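Local coordinates for protein aldehyde dehydrogenase (Listeria monocytogenes, PDB 3K9D) that probably catalyses NAD- or NADP-dependent oxidation or reduction at the aldehyde or oxo group of its substrates, at residues I126-I131 with L196-S201; D184-M187 with D191-V194; A206-G211 with G426-S431; I365-G370 with K391-R396. All coordinates share one frame; numbering follows the deposited sequence. Where two conformers were deposited one is given.

Three of the contacts cluster at one sheet. Interactions 1 and 2 lie at the two ends of strand 192-197, their centres about 14 Å apart, and interaction 2 falls within the sequence span from 126 to 201. Interaction 3 begins in the last turn of helix 201-207, which follows that strand; its centre is about 13 Å from that of interaction 2, and Met187 packs on Ala206 and Ala207. Its long span, 206 to 431, takes in interaction 4, which lies beside the separate parallel sheet. Ser431 touches Ser395 and Arg396 there, although the centres of interactions 3 and 4 are about 18 Å apart. Segment 426-431 thus bridges the two sheets, and interactions 3 and 4 both adjoin the second subunit.

Interaction 1 (I126-I131 with L196-S201); sequences IYKTLI and LATGGS
Lys128 joins the two segments through both hydrogen bonds and apolar contact. The polar part lies at its amine: Lys128 NZ donates to Thr198 OG1 at 2.9 Å. A weak second bond runs from Lys128 NZ to the backbone Leu196 O, 3.3 Å long. Two acceptors two residues apart, one at the end of strand 192-197 and one just past it, hold the amine. Thr198 places its hydroxyl for this with OG1 beside the backbone N and opposite the carbonyl carbon (chi1 -50°), and the same oxygen is hydrogen-bonded to OG1 of Thr419, so a second loop is tied into the polar group.

These residues sit in the mixed sheet of the Rossmann-like domain, which in relatives binds the coenzyme. Helix 121-134 is the crossover between the parallel strands 102-116 and 138-143, and strand 192-197 also pairs in parallel with 102-116, through backbone bonds of Leu196 to Ala113 and Leu115. Lys128 leaves the helix toward the C-terminal end of strand 192-197, where the chain turns through two glycines into helix 201-207.

The apolar part is the lysine shaft. The Lys128 side chain, which also touches Ile139 and Phe141 of strand 138-143, is extended beyond CG and runs past Leu196, the two side chains pointing in opposite directions. Both residues are buried, with Lys128 CE 3.7 Å from Leu196 CB and Lys128 CD 3.9 Å from Leu196 CD1.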
loop_
_atom_site.group_PDB
_atom_site.type_symbol
_atom_site.label_atom_id
_atom_site.label_comp_id
_atom_site.label_asym_id
_atom_site.label_seq_id
_atom_site.Cartn_x
_atom_site.Cartn_y
_atom_site.Cartn_z
ATOM N N ILE A 126 -4.465 10.132 19.434
ATOM C CA ILE A 126 -4.666 11.529 19.017
ATOM C C ILE A 126 -4.235 11.691 17.571
ATOM O O ILE A 126 -4.988 12.204 16.757
ATOM C CB ILE A 126 -3.921 12.531 19.952
ATOM C CG1 ILE A 126 -4.642 12.629 21.292
ATOM C CG2 ILE A 126 -3.838 13.921 19.319
ATOM C CD1 ILE A 126 -3.779 13.189 22.461
ATOM N N TYR A 127 -3.023 11.229 17.278
ATOM C CA TYR A 127 -2.394 11.346 15.971
ATOM C C TYR A 127 -3.154 10.605 14.862
ATOM O O TYR A 127 -3.394 11.184 13.828
ATOM C CB TYR A 127 -0.926 10.886 16.062
ATOM C CG TYR A 127 -0.398 10.174 14.840
ATOM C CD1 TYR A 127 -0.010 10.886 13.700
ATOM C CD2 TYR A 127 -0.270 8.779 14.827
ATOM C CE1 TYR A 127 0.474 10.212 12.555
ATOM C CE2 TYR A 127 0.209 8.106 13.692
ATOM C CZ TYR A 127 0.583 8.825 12.573
ATOM O OH TYR A 127 1.058 8.147 11.466
ATOM N N LYS A 128 -3.533 9.349 15.106
ATOM C CA LYS A 128 -4.260 8.527 14.115
ATOM C C LYS A 128 -5.635 9.101 13.811
ATOM O O LYS A 128 -6.067 9.082 12.664
ATOM C CB LYS A 128 -4.416 7.075 14.583
ATOM C CG LYS A 128 -3.128 6.278 14.604
ATOM C CD LYS A 128 -3.395 4.773 14.740
ATOM C CE LYS A 128 -2.092 3.982 14.495
ATOM N NZ LYS A 128 -2.141 2.561 14.918
ATOM N N THR A 129 -6.302 9.607 14.849
ATOM C CA THR A 129 -7.615 10.213 14.726
ATOM C C THR A 129 -7.518 11.415 13.798
ATOM O O THR A 129 -8.235 11.488 12.801
ATOM C CB THR A 129 -8.171 10.633 16.089
ATOM O OG1 THR A 129 -8.378 9.477 16.900
ATOM C CG2 THR A 129 -9.516 11.361 15.932
ATOM N N LEU A 130 -6.593 12.320 14.113
ATOM C CA LEU A 130 -6.368 13.540 13.344
ATOM C C LEU A 130 -6.117 13.282 11.874
ATOM O O LEU A 130 -6.714 13.940 11.026
ATOM C CB LEU A 130 -5.169 14.301 13.903
ATOM C CG LEU A 130 -5.382 15.155 15.141
ATOM C CD1 LEU A 130 -4.047 15.413 15.767
ATOM C CD2 LEU A 130 -6.078 16.440 14.795
ATOM N N ILE A 131 -5.236 12.329 11.572
ATOM C CA ILE A 131 -4.922 12.014 10.171
ATOM C C ILE A 131 -6.042 11.258 9.404
ATOM O O ILE A 131 -6.280 11.540 8.230
ATOM C CB ILE A 131 -3.501 11.364 10.005
ATOM C CG1 ILE A 131 -3.414 9.983 10.674
ATOM C CG2 ILE A 131 -2.426 12.325 10.566
ATOM C CD1 ILE A 131 -2.213 9.183 10.276
ATOM N N LEU A 196 -4.179 0.347 10.275
ATOM C CA LEU A 196 -2.936 0.925 10.801
ATOM C C LEU A 196 -2.418 0.036 11.923
ATOM O O LEU A 196 -2.945 0.025 13.040
ATOM C CB LEU A 196 -3.123 2.356 11.284
ATOM C CG LEU A 196 -3.529 3.376 10.219
ATOM C CD1 LEU A 196 -3.850 4.742 10.830
ATOM C CD2 LEU A 196 -2.435 3.483 9.196
ATOM N N ALA A 197 -1.384 -0.719 11.594
ATOM C CA ALA A 197 -0.932 -1.824 12.418
ATOM C C ALA A 197 0.295 -1.402 13.217
ATOM O O ALA A 197 1.424 -1.657 12.811
ATOM C CB ALA A 197 -0.618 -3.032 11.534
ATOM N N THR A 198 0.057 -0.739 14.345
ATOM C CA THR A 198 1.136 -0.333 15.251
ATOM C C THR A 198 1.221 -1.312 16.431
ATOM O O THR A 198 0.306 -1.400 17.261
ATOM C CB THR A 198 0.952 1.120 15.742
ATOM O OG1 THR A 198 0.707 1.975 14.617
ATOM C CG2 THR A 198 2.196 1.612 16.479
ATOM N N GLY A 199 2.309 -2.072 16.473
ATOM C CA GLY A 199 2.536 -3.047 17.536
ATOM C C GLY A 199 3.586 -4.074 17.160
ATOM O O GLY A 199 4.378 -3.849 16.249
ATOM N N GLY A 200 3.574 -5.204 17.866
ATOM C CA GLY A 200 4.569 -6.277 17.702
ATOM C C GLY A 200 4.543 -7.023 16.377
ATOM O O GLY A 200 3.601 -6.875 15.593
ATOM N N SER A 201 5.576 -7.840 16.149
ATOM C CA SER A 201 5.784 -8.544 14.875
ATOM C C SER A 201 4.686 -9.541 14.506
ATOM O O SER A 201 4.378 -9.730 13.326
ATOM C CB SER A 201 7.137 -9.258 14.879
ATOM O OG SER A 201 7.204 -10.197 15.936
#

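Interaction 2 (D184-M187 with D191-V194)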
loop_
_atom_site.group_PDB
_atom_site.type_symbol
_atom_site.label_atom_id
_atom_site.label_comp_id
_atom_site.label_asym_id
_atom_site.label_seq_id
_atom_site.Cartn_x
_atom_site.Cartn_y
_atom_site.Cartn_z
ATOM N N ASP A 184 -9.267 -9.555 15.873
ATOM C CA ASP A 184 -9.324 -10.347 14.628
ATOM C C ASP A 184 -10.529 -9.959 13.765
ATOM O O ASP A 184 -10.417 -9.864 12.541
ATOM C CB ASP A 184 -9.395 -11.845 14.921
ATOM C CG ASP A 184 -9.331 -12.687 13.649
ATOM O OD1 ASP A 184 -8.263 -12.700 13.011
ATOM O OD2 ASP A 184 -10.343 -13.320 13.288
ATOM N N GLN A 185 -11.671 -9.757 14.413
ATOM C CA GLN A 185 -12.901 -9.356 13.735
ATOM C C GLN A 185 -12.741 -7.954 13.152
ATOM O O GLN A 185 -13.141 -7.710 12.016
ATOM C CB GLN A 185 -14.123 -9.448 14.679
ATOM C CG GLN A 185 -15.466 -8.940 14.103
ATOM C CD GLN A 185 -15.954 -9.711 12.859
ATOM O OE1 GLN A 185 -16.787 -10.592 12.963
ATOM N NE2 GLN A 185 -15.438 -9.359 11.688
ATOM N N LEU A 186 -12.113 -7.053 13.908
ATOM C CA LEU A 186 -11.843 -5.691 13.429
ATOM C C LEU A 186 -10.986 -5.671 12.179
ATOM O O LEU A 186 -11.266 -4.920 11.240
ATOM C CB LEU A 186 -11.196 -4.821 14.516
ATOM C CG LEU A 186 -10.820 -3.375 14.127
ATOM C CD1 LEU A 186 -12.059 -2.502 13.781
ATOM C CD2 LEU A 186 -10.000 -2.692 15.214
ATOM N N MET A 187 -9.945 -6.499 12.168
ATOM C CA MET A 187 -9.031 -6.546 11.051
ATOM C C MET A 187 -9.670 -7.240 9.837
ATOM O O MET A 187 -9.487 -6.779 8.719
ATOM C CB MET A 187 -7.710 -7.255 11.430
ATOM C CG MET A 187 -6.801 -6.497 12.416
ATOM S SD MET A 187 -5.211 -7.321 12.711
ATOM C CE MET A 187 -5.754 -8.936 13.255
ATOM N N ASP A 191 -16.185 -4.288 6.009
ATOM C CA ASP A 191 -16.387 -2.839 6.063
ATOM C C ASP A 191 -15.191 -2.031 6.592
ATOM O O ASP A 191 -15.122 -0.795 6.419
ATOM C CB ASP A 191 -17.698 -2.532 6.790
ATOM C CG ASP A 191 -18.892 -3.030 6.022
ATOM O OD1 ASP A 191 -18.834 -2.958 4.777
ATOM O OD2 ASP A 191 -19.880 -3.495 6.635
ATOM N N THR A 192 -14.238 -2.748 7.195
ATOM C CA THR A 192 -12.910 -2.214 7.501
ATOM C C THR A 192 -12.091 -2.037 6.219
ATOM O O THR A 192 -11.816 -3.011 5.508
ATOM C CB THR A 192 -12.168 -3.140 8.488
ATOM O OG1 THR A 192 -12.968 -3.293 9.671
ATOM C CG2 THR A 192 -10.791 -2.572 8.858
ATOM N N ALA A 193 -11.684 -0.797 5.939
ATOM C CA ALA A 193 -11.026 -0.459 4.671
ATOM C C ALA A 193 -9.506 -0.568 4.700
ATOM O O ALA A 193 -8.854 -0.816 3.663
ATOM C CB ALA A 193 -11.422 0.925 4.244
ATOM N N VAL A 194 -8.944 -0.364 5.887
ATOM C CA VAL A 194 -7.501 -0.328 6.061
ATOM C C VAL A 194 -7.148 -0.613 7.520
ATOM O O VAL A 194 -7.950 -0.367 8.421
ATOM C CB VAL A 194 -6.882 1.022 5.557
ATOM C CG1 VAL A 194 -7.110 2.148 6.567
ATOM C CG2 VAL A 194 -5.382 0.874 5.200
#
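Leu186 and Thr192 meet where helix 180-188 passes through a tight connection into strand 192-197, a helix-to-strand step of the Rossmann-like domain. The nearest CA atoms across it, those of Met187 and Thr192, are 6.8 Å apart.

The close part is a single hydrogen bond. Thr192 OG1 donates to Leu186 O at 2.8 Å; the donor lies in the carbonyl plane, with a C=O...donor angle of 155°. The Thr192 side chain thereby engages a carbonyl in the last turn of the helix, its OG1 directed there by standing opposite the threonine's own carbonyl carbon (chi1 -57°). The methyl also comes up to this oxygen, with Thr192 CG2 3.4 Å from Leu186 O, so both branches of the side chain converge on one atom.

Around this point the packing is looser. Leu186 CD1 stays 4.3 Å from Thr192 OG1, and the leucine instead meets Val140 and Ser142 of strand 138-143. Gln185, partly exposed, turns to the N-terminal helix 6-28, where its OE1 is hydrogen-bonded to Arg15. On the strand side Ala193 packs on Ala424 of the second subunit. Met187 brings only its backbone near, and Met187 O lies 4.4 Å from Thr192 CG2.

Interaction 3 (A206-G211 with G426-S431)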
loop_
_atom_site.group_PDB
_atom_site.type_symbol
_atom_site.label_atom_id
_atom_site.label_comp_id
_atom_site.label_asym_id
_atom_site.label_seq_id
_atom_site.Cartn_x
_atom_site.Cartn_y
_atom_site.Cartn_z
ATOM N N ALA A 206 -0.181 -10.518 11.420
ATOM C CA ALA A 206 -1.618 -10.815 11.494
ATOM C C ALA A 206 -2.433 -9.902 10.589
ATOM O O ALA A 206 -3.410 -10.344 9.982
ATOM C CB ALA A 206 -2.141 -10.724 12.938
ATOM N N ALA A 207 -2.024 -8.635 10.518
ATOM C CA ALA A 207 -2.701 -7.613 9.722
ATOM C C ALA A 207 -2.565 -7.893 8.223
ATOM O O ALA A 207 -3.511 -7.699 7.453
ATOM C CB ALA A 207 -2.152 -6.235 10.056
ATOM N N TYR A 208 -1.391 -8.362 7.813
ATOM C CA TYR A 208 -1.177 -8.699 6.407
ATOM C C TYR A 208 -1.730 -10.069 6.014
ATOM O O TYR A 208 -1.696 -10.449 4.834
ATOM C CB TYR A 208 0.298 -8.553 6.020
ATOM C CG TYR A 208 0.691 -7.115 5.800
ATOM C CD1 TYR A 208 0.348 -6.447 4.620
ATOM C CD2 TYR A 208 1.391 -6.414 6.784
ATOM C CE1 TYR A 208 0.711 -5.107 4.421
ATOM C CE2 TYR A 208 1.751 -5.084 6.606
ATOM C CZ TYR A 208 1.416 -4.437 5.429
ATOM O OH TYR A 208 1.780 -3.118 5.278
ATOM N N SER A 209 -2.264 -10.788 7.001
ATOM C CA SER A 209 -2.926 -12.067 6.779
ATOM C C SER A 209 -4.453 -11.985 6.937
ATOM O O SER A 209 -5.143 -12.999 6.845
ATOM C CB SER A 209 -2.349 -13.113 7.728
ATOM O OG SER A 209 -0.934 -13.142 7.611
ATOM N N SER A 210 -4.962 -10.772 7.140
ATOM C CA SER A 210 -6.370 -10.519 7.480
ATOM C C SER A 210 -7.353 -10.514 6.295
ATOM O O SER A 210 -8.575 -10.664 6.488
ATOM C CB SER A 210 -6.481 -9.180 8.207
ATOM O OG SER A 210 -6.136 -8.104 7.345
ATOM N N GLY A 211 -6.829 -10.320 5.084
ATOM C CA GLY A 211 -7.675 -10.106 3.909
ATOM C C GLY A 211 -7.996 -8.645 3.654
ATOM O O GLY A 211 -8.586 -8.312 2.634
ATOM N N GLY A 426 11.072 -4.598 5.611
ATOM C CA GLY A 426 10.527 -5.000 6.896
ATOM C C GLY A 426 9.163 -5.667 6.830
ATOM O O GLY A 426 8.579 -5.966 7.866
ATOM N N GLY A 427 8.654 -5.909 5.620
ATOM C CA GLY A 427 7.368 -6.592 5.431
ATOM C C GLY A 427 6.115 -5.730 5.428
ATOM O O GLY A 427 5.004 -6.231 5.671
ATOM N N SER A 428 6.285 -4.437 5.153
ATOM C CA SER A 428 5.171 -3.493 5.115
ATOM C C SER A 428 4.908 -2.919 3.723
ATOM O O SER A 428 5.748 -3.012 2.828
ATOM C CB SER A 428 5.394 -2.355 6.124
ATOM O OG SER A 428 4.342 -1.401 6.074
ATOM N N SER A 429 3.733 -2.314 3.563
ATOM C CA SER A 429 3.313 -1.686 2.306
ATOM C C SER A 429 3.850 -0.270 2.099
ATOM O O SER A 429 3.764 0.275 0.996
ATOM C CB SER A 429 1.791 -1.646 2.245
ATOM O OG SER A 429 1.272 -0.915 3.345
ATOM N N SER A 430 4.380 0.331 3.160
ATOM C CA SER A 430 4.845 1.708 3.105
ATOM C C SER A 430 6.076 1.943 3.965
ATOM O O SER A 430 6.185 1.407 5.064
ATOM C CB SER A 430 3.753 2.648 3.610
ATOM O OG SER A 430 4.149 4.003 3.462
ATOM N N SER A 431 6.963 2.802 3.474
ATOM C CA SER A 431 8.135 3.248 4.220
ATOM C C SER A 431 7.874 4.632 4.819
ATOM O O SER A 431 8.769 5.248 5.412
ATOM C CB SER A 431 9.343 3.327 3.280
ATOM O OG SER A 431 9.059 4.196 2.190
#
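Tyr208 reaches from the type I beta turn of Ala207 to Ser210, at the end of helix 201-207 in the Rossmann-like domain, to the loop 426-431 that precedes strand 440-447. It has by far the most surface buried here, ahead of Ser429 and Gly427.

The phenol oxygen accepts a hydrogen bond from Ser429 N, 2.7 Å from Tyr208 OH, with an N-H...O angle of 147°. Tyr208 OH is also hydrogen-bonded to the backbone N of Gly216, so two main-chain amides, one from the loop and one from strand 214-216, fix the ring's end. With CG opposite its carbonyl carbon (chi1 -78°), the tyrosine extends toward the loop.

Ser429 adds its hydroxyl 3.0 Å from the same phenol oxygen, Ser429 OG to Tyr208 OH. Both serines tie the loop to strand 214-216, Ser429 OG being hydrogen-bonded to Ala214 O and Ser428 OG to Gly216 O. Tyr208 also packs on Pro213 of the second subunit.

Gly427 contributes backbone alone: its carbonyl oxygen lies over one face of the tyrosine ring, with Gly427 O 3.6 Å from Tyr208 CE2.

Interaction 4 (I365-G370 with K391-R396)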
loop_
_atom_site.group_PDB
_atom_site.type_symbol
_atom_site.label_atom_id
_atom_site.label_comp_id
_atom_site.label_asym_id
_atom_site.label_seq_id
_atom_site.Cartn_x
_atom_site.Cartn_y
_atom_site.Cartn_z
ATOM N N ILE A 365 23.614 -5.901 11.633
ATOM C CA ILE A 365 22.666 -5.635 12.718
ATOM C C ILE A 365 21.258 -5.577 12.160
ATOM O O ILE A 365 20.384 -6.338 12.591
ATOM C CB ILE A 365 22.967 -4.279 13.446
ATOM C CG1 ILE A 365 24.192 -4.392 14.358
ATOM C CG2 ILE A 365 21.787 -3.821 14.278
ATOM C CD1 ILE A 365 24.735 -3.035 14.773
ATOM N N LEU A 366 21.058 -4.685 11.192
ATOM C CA LEU A 366 19.738 -4.423 10.638
ATOM C C LEU A 366 19.129 -5.628 9.940
ATOM O O LEU A 366 17.947 -5.904 10.118
ATOM C CB LEU A 366 19.766 -3.198 9.718
ATOM C CG LEU A 366 19.989 -1.835 10.405
ATOM C CD1 LEU A 366 20.385 -0.813 9.380
ATOM C CD2 LEU A 366 18.746 -1.376 11.178
ATOM N N TYR A 367 19.936 -6.374 9.186
ATOM C CA TYR A 367 19.394 -7.535 8.456
ATOM C C TYR A 367 18.912 -8.655 9.369
ATOM O O TYR A 367 17.960 -9.351 9.030
ATOM C CB TYR A 367 20.358 -8.044 7.381
ATOM C CG TYR A 367 20.360 -7.194 6.133
ATOM C CD1 TYR A 367 19.164 -6.853 5.498
ATOM C CD2 TYR A 367 21.552 -6.731 5.585
ATOM C CE1 TYR A 367 19.163 -6.064 4.346
ATOM C CE2 TYR A 367 21.563 -5.936 4.447
ATOM C CZ TYR A 367 20.367 -5.613 3.827
ATOM O OH TYR A 367 20.382 -4.832 2.694
ATOM N N HIS A 368 19.532 -8.802 10.540
ATOM C CA HIS A 368 18.989 -9.691 11.566
ATOM C C HIS A 368 17.729 -9.131 12.244
ATOM O O HIS A 368 16.785 -9.864 12.487
ATOM C CB HIS A 368 20.031 -10.020 12.620
ATOM C CG HIS A 368 21.104 -10.946 12.137
ATOM N ND1 HIS A 368 22.179 -10.512 11.392
ATOM C CD2 HIS A 368 21.284 -12.274 12.321
ATOM C CE1 HIS A 368 22.966 -11.539 11.123
ATOM N NE2 HIS A 368 22.448 -12.619 11.679
ATOM N N GLU A 369 17.742 -7.840 12.563
ATOM C CA GLU A 369 16.630 -7.197 13.246
ATOM C C GLU A 369 16.691 -5.681 13.037
ATOM O O GLU A 369 17.723 -5.051 13.302
ATOM C CB GLU A 369 16.632 -7.548 14.747
ATOM C CG GLU A 369 15.470 -6.939 15.523
ATOM C CD GLU A 369 15.233 -7.579 16.890
ATOM O OE1 GLU A 369 15.467 -8.799 17.047
ATOM O OE2 GLU A 369 14.787 -6.858 17.809
ATOM N N GLY A 370 15.585 -5.105 12.564
ATOM C CA GLY A 370 15.479 -3.662 12.403
ATOM C C GLY A 370 15.526 -3.087 10.999
ATOM O O GLY A 370 15.269 -1.899 10.827
ATOM N N LYS A 391 22.755 3.133 0.989
ATOM C CA LYS A 391 23.081 1.742 1.253
ATOM C C LYS A 391 22.454 1.100 2.479
ATOM O O LYS A 391 22.136 -0.093 2.443
ATOM C CB LYS A 391 24.611 1.555 1.259
ATOM C CG LYS A 391 25.201 1.456 -0.122
ATOM C CD LYS A 391 26.684 1.144 -0.096
ATOM C CE LYS A 391 27.206 0.892 -1.511
ATOM N NZ LYS A 391 27.067 2.068 -2.427
ATOM N N LYS A 392 22.287 1.860 3.561
ATOM C CA LYS A 392 21.737 1.305 4.816
ATOM C C LYS A 392 20.276 0.916 4.644
ATOM O O LYS A 392 19.464 1.750 4.231
ATOM C CB LYS A 392 21.875 2.298 5.986
ATOM C CG LYS A 392 23.311 2.769 6.325
ATOM C CD LYS A 392 24.194 1.679 6.902
ATOM C CE LYS A 392 25.090 1.049 5.842
ATOM N NZ LYS A 392 26.022 1.964 5.103
ATOM N N PRO A 393 19.927 -0.353 4.963
ATOM C CA PRO A 393 18.557 -0.812 4.679
ATOM C C PRO A 393 17.524 -0.310 5.698
ATOM O O PRO A 393 17.010 -1.081 6.515
ATOM C CB PRO A 393 18.683 -2.339 4.700
ATOM C CG PRO A 393 19.846 -2.611 5.666
ATOM C CD PRO A 393 20.759 -1.400 5.594
ATOM N N VAL A 394 17.242 0.986 5.651
ATOM C CA VAL A 394 16.265 1.628 6.546
ATOM C C VAL A 394 15.356 2.527 5.732
ATOM O O VAL A 394 15.649 2.819 4.582
ATOM C CB VAL A 394 16.928 2.475 7.690
ATOM C CG1 VAL A 394 17.739 1.589 8.637
ATOM C CG2 VAL A 394 17.771 3.618 7.133
ATOM N N SER A 395 14.260 2.969 6.334
ATOM C CA SER A 395 13.356 3.915 5.684
ATOM C C SER A 395 13.569 5.341 6.154
ATOM O O SER A 395 13.190 6.299 5.468
ATOM C CB SER A 395 11.913 3.503 5.909
ATOM O OG SER A 395 11.699 2.195 5.396
ATOM N N ARG A 396 14.169 5.483 7.331
ATOM C CA ARG A 396 14.497 6.805 7.852
ATOM C C ARG A 396 15.923 6.782 8.379
ATOM O O ARG A 396 16.255 6.012 9.268
ATOM C CB ARG A 396 13.466 7.289 8.906
ATOM C CG ARG A 396 13.231 6.330 10.067
ATOM C CD ARG A 396 11.932 6.555 10.840
ATOM N NE ARG A 396 10.734 6.555 10.007
ATOM C CZ ARG A 396 10.182 5.499 9.399
ATOM N NH1 ARG A 396 10.701 4.289 9.494
ATOM N NH2 ARG A 396 9.079 5.669 8.677
#
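An inverse gamma turn centred on Pro393 presses against the last turn of helix 355-368, whose Leu366 and Tyr367 receive it. The contact stands beside the parallel seven-stranded sheet, just before the chain enters strand 396-399, outermost within this chain. The turn is evident from the bond between Val394 N and Lys392 O, 2.7 Å long; the proline at its centre points toward the helix.

Pro393 divides between two neighbours. Its CG sits over one face of the Tyr367 ring, 3.9 Å from the centroid and 24° off the ring normal, a CH-pi contact displaced toward the phenol end; the shortest approach is Pro393 CG to Tyr367 CZ, 3.6 Å. Tyr367 holds CG opposite its carbonyl carbon (chi1 -78°), which brings the ring to the proline. The neighbouring CD meets the leucine, Pro393 CD 3.8 Å from Leu366 CD1. That same methyl also touches the next residue, Leu366 CD1 lying 3.7 Å from Val394 CG1. Leu375 of strand 374-378 lies against both Leu366 and Val394, joining the contact to the sheet.

Beyond the turn the chain enters the subunit interface: Val394 O is hydrogen-bonded to Arg443 of the second subunit, and Arg396 pairs in parallel with a strand of that chain. Leu366, Pro393 and Val394 are buried, whereas Tyr367 is exposed. No hydrogen bond joins the two segments, so their cohesion rests on aliphatic packing and the CH-pi contact.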